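Local coordinates for protein L-ribulose 3-epimerase (Mesorhizobium loti, PDB 3VYL) that epimerises ketoses at the C3 position, interconverting L-ribulose most efficiently, and binds manganese in a TIM barrel of the xylose isomerase-like family, at residues Gly200-Val205 and Ile232-Asp237; Ala224-Leu229 and Leu279-Ala284. All coordinates share one frame; numbering follows the deposited sequence.

Contact 1 joins the seventh barrel strand to the loop leading into the eighth, and contact 2 packs the helix between those strands against the long C-terminal helix 266-292. Their segments alternate along the chain and their centres lie about 13 Å apart. Direct contact comes from Tyr234, whose N lies 2.9 Å from Leu229 O, a probable hydrogen bond, while the side chain of Leu229 touches that of Tyr234. Contact 1 is the nearer to the metal site of Glu147, Asp180, His206 and Glu241: the Tyr204 side chain is about 7 Å from the manganese ion. Contact 2 lies further out, the side chain of Phe226 being about 11 Å from that of His206.

Contact 1 (Gly200-Val205 and Ile232-Asp237); sequences GKIGYV and IGYADD
Tyr234 lays its ring alongside the start of strand 202-207 and makes most of the apolar contact. Its CE1 meets Ile202 CG2 at 3.6 Å, the two side chains crossing at about a right angle, and Val205 CG2 approaches CZ obliquely. With CG anti to the backbone N (chi1 179°), the ring extends from the loop to the strand. The CD1 methyls of Ile202 and Ile232 also meet at 3.6 Å. Asp237 CB lies in the plane of the Tyr204 ring, at its edge, 3.7 Å from CE2.

Two donors meet at Asp237 O. Tyr234 OH donates to Asp237 O over 2.7 Å, tilted 28° from the carbonyl plane, and Val205 N adds a weak bond of 3.4 Å to the same Asp237 O. The phenol thus ties its own loop together. Lys102 bridges the segments, bonding to Gly203 O and forming a salt bridge with Asp236 OD1.

This is the end of a beta-alpha-beta crossover: after a Schellman motif at Gly233, the loop returns from helix 222-231 to strand 238-240, beside strand 202-207. The other edge of strand 202-207 bonds to strand 175-180, and Tyr204 OH reaches Glu36 and Ser239 inside the barrel.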
ATOM      1  N   GLY A 200      16.347  -8.826  17.035  1.00 42.00           N
ATOM      2  CA  GLY A 200      17.301  -9.623  17.809  1.00 42.58           C
ATOM      3  C   GLY A 200      16.708 -10.819  18.543  1.00 43.48           C
ATOM      4  O   GLY A 200      17.330 -11.387  19.443  1.00 46.26           O
ATOM      5  N   LYS A 201      15.493 -11.194  18.177  1.00 41.20           N
ATOM      6  CA  LYS A 201      14.910 -12.419  18.689  1.00 39.30           C
ATOM      7  C   LYS A 201      14.368 -13.269  17.539  1.00 37.05           C
ATOM      8  O   LYS A 201      13.691 -14.263  17.760  1.00 35.91           O
ATOM      9  CB  LYS A 201      13.838 -12.116  19.747  1.00 40.59           C
ATOM     10  CG  LYS A 201      14.357 -12.010  21.183  1.00 40.94           C
ATOM     11  CD  LYS A 201      14.843 -13.363  21.707  1.00 41.73           C
ATOM     12  CE  LYS A 201      14.785 -13.469  23.225  1.00 41.10           C
ATOM     13  NZ  LYS A 201      16.027 -13.016  23.909  1.00 41.71           N
ATOM     14  N   ILE A 202      14.687 -12.870  16.308  1.00 34.80           N
ATOM     15  CA  ILE A 202      14.253 -13.602  15.129  1.00 32.52           C
ATOM     16  C   ILE A 202      15.338 -14.553  14.643  1.00 32.09           C
ATOM     17  O   ILE A 202      16.398 -14.117  14.196  1.00 32.32           O
ATOM     18  CB  ILE A 202      13.853 -12.672  13.960  1.00 30.22           C
ATOM     19  CG1 ILE A 202      12.863 -11.600  14.419  1.00 29.83           C
ATOM     20  CG2 ILE A 202      13.247 -13.496  12.832  1.00 29.89           C
ATOM     21  CD1 ILE A 202      12.668 -10.472  13.423  1.00 28.65           C
ATOM     22  N   GLY A 203      15.040 -15.847  14.690  1.00 31.65           N
ATOM     23  CA  GLY A 203      15.973 -16.876  14.250  1.00 31.41           C
ATOM     24  C   GLY A 203      15.772 -17.390  12.840  1.00 31.94           C
ATOM     25  O   GLY A 203      16.702 -17.928  12.230  1.00 31.79           O
ATOM     26  N   TYR A 204      14.566 -17.232  12.304  1.00 31.15           N
ATOM     27  CA  TYR A 204      14.262 -17.775  10.979  1.00 30.36           C
ATOM     28  C   TYR A 204      13.003 -17.121  10.400  1.00 30.88           C
ATOM     29  O   TYR A 204      12.105 -16.707  11.149  1.00 31.64           O
ATOM     30  CB  TYR A 204      14.100 -19.296  11.097  1.00 29.66           C
ATOM     31  CG  TYR A 204      14.183 -20.104   9.820  1.00 29.00           C
ATOM     32  CD1 TYR A 204      13.225 -21.080   9.547  1.00 29.17           C
ATOM     33  CD2 TYR A 204      15.225 -19.921   8.903  1.00 28.53           C
ATOM     34  CE1 TYR A 204      13.287 -21.848   8.396  1.00 29.17           C
ATOM     35  CE2 TYR A 204      15.291 -20.677   7.743  1.00 29.43           C
ATOM     36  CZ  TYR A 204      14.319 -21.645   7.496  1.00 30.27           C
ATOM     37  OH  TYR A 204      14.356 -22.409   6.344  1.00 30.23           O
ATOM     38  N   VAL A 205      12.933 -17.022   9.073  1.00 29.79           N
ATOM     39  CA  VAL A 205      11.767 -16.414   8.419  1.00 29.78           C
ATOM     40  C   VAL A 205      11.235 -17.252   7.257  1.00 30.19           C
ATOM     41  O   VAL A 205      12.009 -17.727   6.417  1.00 31.80           O
ATOM     42  CB  VAL A 205      12.071 -14.971   7.926  1.00 28.67           C
ATOM     43  CG1 VAL A 205      10.995 -14.481   6.963  1.00 27.00           C
ATOM     44  CG2 VAL A 205      12.214 -14.018   9.108  1.00 28.03           C
ATOM     45  N   ILE A 232      15.998  -3.613  10.759  1.00 29.61           N
ATOM     46  CA  ILE A 232      16.513  -4.290  11.951  1.00 29.86           C
ATOM     47  C   ILE A 232      17.848  -4.989  11.670  1.00 30.68           C
ATOM     48  O   ILE A 232      18.418  -5.598  12.568  1.00 29.47           O
ATOM     49  CB  ILE A 232      15.500  -5.305  12.573  1.00 28.86           C
ATOM     50  CG1 ILE A 232      15.156  -6.436  11.594  1.00 28.78           C
ATOM     51  CG2 ILE A 232      14.233  -4.609  13.040  1.00 28.26           C
ATOM     52  CD1 ILE A 232      14.727  -7.720  12.267  1.00 28.51           C
ATOM     53  N   GLY A 233      18.334  -4.899  10.427  1.00 31.92           N
ATOM     54  CA  GLY A 233      19.596  -5.539  10.022  1.00 32.42           C
ATOM     55  C   GLY A 233      19.588  -7.052  10.213  1.00 34.50           C
ATOM     56  O   GLY A 233      20.500  -7.619  10.824  1.00 35.67           O
ATOM     57  N   TYR A 234      18.546  -7.705   9.699  1.00 33.77           N
ATOM     58  CA  TYR A 234      18.383  -9.141   9.841  1.00 32.66           C
ATOM     59  C   TYR A 234      19.383  -9.853   8.941  1.00 32.73           C
ATOM     60  O   TYR A 234      19.405  -9.641   7.730  1.00 31.60           O
ATOM     61  CB  TYR A 234      16.945  -9.552   9.522  1.00 31.23           C
ATOM     62  CG  TYR A 234      16.686 -11.038   9.617  1.00 31.24           C
ATOM     63  CD1 TYR A 234      16.465 -11.654  10.852  1.00 31.09           C
ATOM     64  CD2 TYR A 234      16.660 -11.835   8.468  1.00 29.76           C
ATOM     65  CE1 TYR A 234      16.225 -13.017  10.933  1.00 30.66           C
ATOM     66  CE2 TYR A 234      16.420 -13.191   8.543  1.00 28.81           C
ATOM     67  CZ  TYR A 234      16.197 -13.771   9.771  1.00 29.96           C
ATOM     68  OH  TYR A 234      15.956 -15.121   9.845  1.00 32.48           O
ATOM     69  N   ALA A 235      20.224 -10.683   9.547  1.00 33.76           N
ATOM     70  CA  ALA A 235      21.353 -11.257   8.819  1.00 35.96           C
ATOM     71  C   ALA A 235      21.344 -12.778   8.813  1.00 35.27           C
ATOM     72  O   ALA A 235      22.392 -13.403   8.694  1.00 35.64           O
ATOM     73  CB  ALA A 235      22.660 -10.737   9.395  1.00 34.67           C
ATOM     74  N   ASP A 236      20.155 -13.360   8.933  1.00 35.01           N
ATOM     75  CA  ASP A 236      20.007 -14.804   9.074  1.00 34.87           C
ATOM     76  C   ASP A 236      19.178 -15.378   7.924  1.00 36.47           C
ATOM     77  O   ASP A 236      18.813 -14.661   6.990  1.00 36.39           O
ATOM     78  CB  ASP A 236      19.403 -15.155  10.441  1.00 32.84           C
ATOM     79  CG  ASP A 236      20.056 -16.375  11.073  1.00 33.51           C
ATOM     80  OD1 ASP A 236      20.392 -17.337  10.341  1.00 33.35           O
ATOM     81  OD2 ASP A 236      20.235 -16.377  12.306  1.00 32.22           O
ATOM     82  N   ASP A 237      18.904 -16.676   7.984  1.00 38.52           N
ATOM     83  CA  ASP A 237      18.245 -17.378   6.882  1.00 38.10           C
ATOM     84  C   ASP A 237      16.752 -17.049   6.757  1.00 36.86           C
ATOM     85  O   ASP A 237      16.070 -16.744   7.747  1.00 33.45           O
ATOM     86  CB  ASP A 237      18.409 -18.897   7.028  1.00 39.23           C
ATOM     87  CG  ASP A 237      19.862 -19.339   7.105  1.00 40.59           C
ATOM     88  OD1 ASP A 237      20.726 -18.771   6.397  1.00 40.80           O
ATOM     89  OD2 ASP A 237      20.126 -20.290   7.870  1.00 41.31           O
TER

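Contact 2 (Ala224-Leu229 and Leu279-Ala284); sequences AIFDAL and LGLETA
The Phe226 ring packs against the backbone of helix 266-292 at Gly280. Ring atom CD2 comes to 3.5 Å from Gly280 CA, an oblique approach, and Leu281 N lies over one face of the ring, offset toward the rim. Gly280 has no side chain, so the ring lies directly on the helix backbone. The bond from CA to CB of Phe226 points toward helix 266-292, and with CG anti to the carbonyl carbon (chi1 -60°) the ring comes down on Gly280.

Further apolar contacts flank this one. Leu281 turns a branch back toward the phenylalanine, its CD2 reaching Phe226 CD1 at 3.9 Å as the side chains cross at about a right angle. One turn further along, the small Ala284 meets the first helix directly, its CB 3.8 Å from Phe226 CB.

Helix 222-231 belongs to the outer layer of the TIM barrel, linking the seventh and eighth strands, and helix 266-292 comes after the eighth strand and the short helix 250-255. The axes of segments 224-229 and 279-284 come within 8.8 Å and cross at -58°. Ile225, Ala228 and Leu229 of helix 222-231 also rest on Ile195 of helix 191-197.

Polar contact across the pair runs through one water, which donates to Asp227 OD2 over 2.9 Å and to Ala284 O over 2.7 Å. Asp227 OD2 also lies 3.5 Å from Ala284 CB, and its other oxygen, OD1, forms a salt bridge with Lys287. Within helix 266-292, Leu279 O accepts from both Thr283 N and Thr283 OG1, the hydroxyl 2.9 Å away and above the carbonyl plane. Leu279, Glu282 and Thr283 all pack on His272 of a neighbouring subunit.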
ATOM      1  N   ALA A 224       7.167  -3.673   2.444  1.00 24.24           N
ATOM      2  CA  ALA A 224       7.144  -3.297   3.855  1.00 24.17           C
ATOM      3  C   ALA A 224       7.893  -4.310   4.718  1.00 25.31           C
ATOM      4  O   ALA A 224       8.485  -3.949   5.731  1.00 26.79           O
ATOM      5  CB  ALA A 224       5.717  -3.132   4.339  1.00 23.00           C
ATOM      6  N   ILE A 225       7.870  -5.576   4.300  1.00 26.07           N
ATOM      7  CA  ILE A 225       8.502  -6.669   5.039  1.00 25.75           C
ATOM      8  C   ILE A 225      10.017  -6.670   4.829  1.00 26.09           C
ATOM      9  O   ILE A 225      10.785  -6.840   5.777  1.00 27.04           O
ATOM     10  CB  ILE A 225       7.883  -8.036   4.654  1.00 24.73           C
ATOM     11  CG1 ILE A 225       6.438  -8.114   5.161  1.00 24.77           C
ATOM     12  CG2 ILE A 225       8.692  -9.191   5.218  1.00 23.96           C
ATOM     13  CD1 ILE A 225       5.678  -9.355   4.733  1.00 24.52           C
ATOM     14  N   PHE A 226      10.447  -6.480   3.589  1.00 25.99           N
ATOM     15  CA  PHE A 226      11.875  -6.397   3.299  1.00 26.46           C
ATOM     16  C   PHE A 226      12.496  -5.149   3.941  1.00 27.66           C
ATOM     17  O   PHE A 226      13.630  -5.207   4.444  1.00 27.84           O
ATOM     18  CB  PHE A 226      12.135  -6.456   1.792  1.00 25.05           C
ATOM     19  CG  PHE A 226      11.646  -7.732   1.138  1.00 24.47           C
ATOM     20  CD1 PHE A 226      11.793  -8.966   1.771  1.00 24.67           C
ATOM     21  CD2 PHE A 226      11.068  -7.703  -0.124  1.00 23.95           C
ATOM     22  CE1 PHE A 226      11.354 -10.137   1.158  1.00 24.53           C
ATOM     23  CE2 PHE A 226      10.633  -8.863  -0.745  1.00 23.46           C
ATOM     24  CZ  PHE A 226      10.775 -10.084  -0.106  1.00 23.85           C
ATOM     25  N   ASP A 227      11.734  -4.047   3.945  1.00 27.27           N
ATOM     26  CA  ASP A 227      12.106  -2.808   4.643  1.00 27.23           C
ATOM     27  C   ASP A 227      12.267  -3.001   6.148  1.00 27.00           C
ATOM     28  O   ASP A 227      13.199  -2.457   6.739  1.00 28.49           O
ATOM     29  CB  ASP A 227      11.064  -1.706   4.415  1.00 27.22           C
ATOM     30  CG  ASP A 227      11.161  -1.067   3.055  1.00 28.29           C
ATOM     31  OD1 ASP A 227      10.306  -0.218   2.772  1.00 31.96           O
ATOM     32  OD2 ASP A 227      12.064  -1.390   2.258  1.00 28.94           O
ATOM     33  N   ALA A 228      11.358  -3.748   6.771  1.00 26.03           N
ATOM     34  CA  ALA A 228      11.448  -4.012   8.215  1.00 26.58           C
ATOM     35  C   ALA A 228      12.667  -4.882   8.575  1.00 27.68           C
ATOM     36  O   ALA A 228      13.439  -4.514   9.459  1.00 27.67           O
ATOM     37  CB  ALA A 228      10.163  -4.627   8.742  1.00 25.85           C
ATOM     38  N   LEU A 229      12.849  -6.011   7.877  1.00 27.80           N
ATOM     39  CA  LEU A 229      14.042  -6.863   8.049  1.00 27.12           C
ATOM     40  C   LEU A 229      15.309  -6.048   7.896  1.00 28.04           C
ATOM     41  O   LEU A 229      16.238  -6.187   8.698  1.00 27.92           O
ATOM     42  CB  LEU A 229      14.067  -8.032   7.045  1.00 25.95           C
ATOM     43  CG  LEU A 229      12.927  -9.044   7.156  1.00 25.22           C
ATOM     44  CD1 LEU A 229      12.943 -10.014   6.005  1.00 25.14           C
ATOM     45  CD2 LEU A 229      12.950  -9.783   8.480  1.00 24.56           C
ATOM     46  N   LEU A 279      15.523  -9.587  -5.663  1.00 28.94           N
ATOM     47  CA  LEU A 279      15.270  -8.196  -6.006  1.00 30.27           C
ATOM     48  C   LEU A 279      14.718  -7.408  -4.819  1.00 31.97           C
ATOM     49  O   LEU A 279      15.257  -6.360  -4.464  1.00 35.06           O
ATOM     50  CB  LEU A 279      14.314  -8.106  -7.196  1.00 30.22           C
ATOM     51  CG  LEU A 279      14.223  -6.766  -7.919  1.00 30.25           C
ATOM     52  CD1 LEU A 279      15.599  -6.253  -8.335  1.00 29.19           C
ATOM     53  CD2 LEU A 279      13.302  -6.903  -9.125  1.00 31.04           C
ATOM     54  N   GLY A 280      13.657  -7.925  -4.204  1.00 31.95           N
ATOM     55  CA  GLY A 280      13.047  -7.308  -3.038  1.00 29.81           C
ATOM     56  C   GLY A 280      14.039  -6.845  -1.994  1.00 29.67           C
ATOM     57  O   GLY A 280      13.945  -5.721  -1.503  1.00 30.59           O
ATOM     58  N   LEU A 281      15.001  -7.699  -1.656  1.00 29.94           N
ATOM     59  CA  LEU A 281      16.026  -7.330  -0.667  1.00 29.00           C
ATOM     60  C   LEU A 281      17.032  -6.305  -1.198  1.00 29.26           C
ATOM     61  O   LEU A 281      17.421  -5.405  -0.466  1.00 28.83           O
ATOM     62  CB  LEU A 281      16.739  -8.562  -0.124  1.00 27.86           C
ATOM     63  CG  LEU A 281      15.886  -9.455   0.781  1.00 28.16           C
ATOM     64  CD1 LEU A 281      16.552 -10.815   0.920  1.00 27.33           C
ATOM     65  CD2 LEU A 281      15.647  -8.815   2.146  1.00 26.43           C
ATOM     66  N   GLU A 282      17.442  -6.437  -2.458  1.00 28.77           N
ATOM     67  CA  GLU A 282      18.351  -5.471  -3.045  1.00 31.27           C
ATOM     68  C   GLU A 282      17.720  -4.064  -3.035  1.00 32.07           C
ATOM     69  O   GLU A 282      18.366  -3.087  -2.631  1.00 30.22           O
ATOM     70  CB  GLU A 282      18.733  -5.867  -4.471  1.00 33.43           C
ATOM     71  CG  GLU A 282      20.096  -5.343  -4.901  1.00 37.81           C
ATOM     72  CD  GLU A 282      20.165  -4.989  -6.378  1.00 43.62           C
ATOM     73  OE1 GLU A 282      20.719  -3.917  -6.703  1.00 47.58           O
ATOM     74  OE2 GLU A 282      19.677  -5.769  -7.225  1.00 47.57           O
ATOM     75  N   THR A 283      16.463  -3.985  -3.483  1.00 30.76           N
ATOM     76  CA  THR A 283      15.689  -2.753  -3.476  1.00 30.34           C
ATOM     77  C   THR A 283      15.565  -2.136  -2.072  1.00 31.76           C
ATOM     78  O   THR A 283      15.789  -0.923  -1.896  1.00 31.90           O
ATOM     79  CB  THR A 283      14.298  -2.977  -4.075  1.00 29.18           C
ATOM     80  OG1 THR A 283      14.425  -3.740  -5.275  1.00 29.99           O
ATOM     81  CG2 THR A 283      13.642  -1.654  -4.424  1.00 28.97           C
ATOM     82  N   ALA A 284      15.243  -2.962  -1.077  1.00 29.87           N
ATOM     83  CA  ALA A 284      15.173  -2.481   0.295  1.00 30.43           C
ATOM     84  C   ALA A 284      16.543  -2.017   0.808  1.00 32.38           C
ATOM     85  O   ALA A 284      16.617  -1.186   1.717  1.00 33.46           O
ATOM     86  CB  ALA A 284      14.582  -3.542   1.208  1.00 29.36           C
TER
HETATM   87  O   HOH W   1      14.529  -0.188   3.119  1.00 18.26           O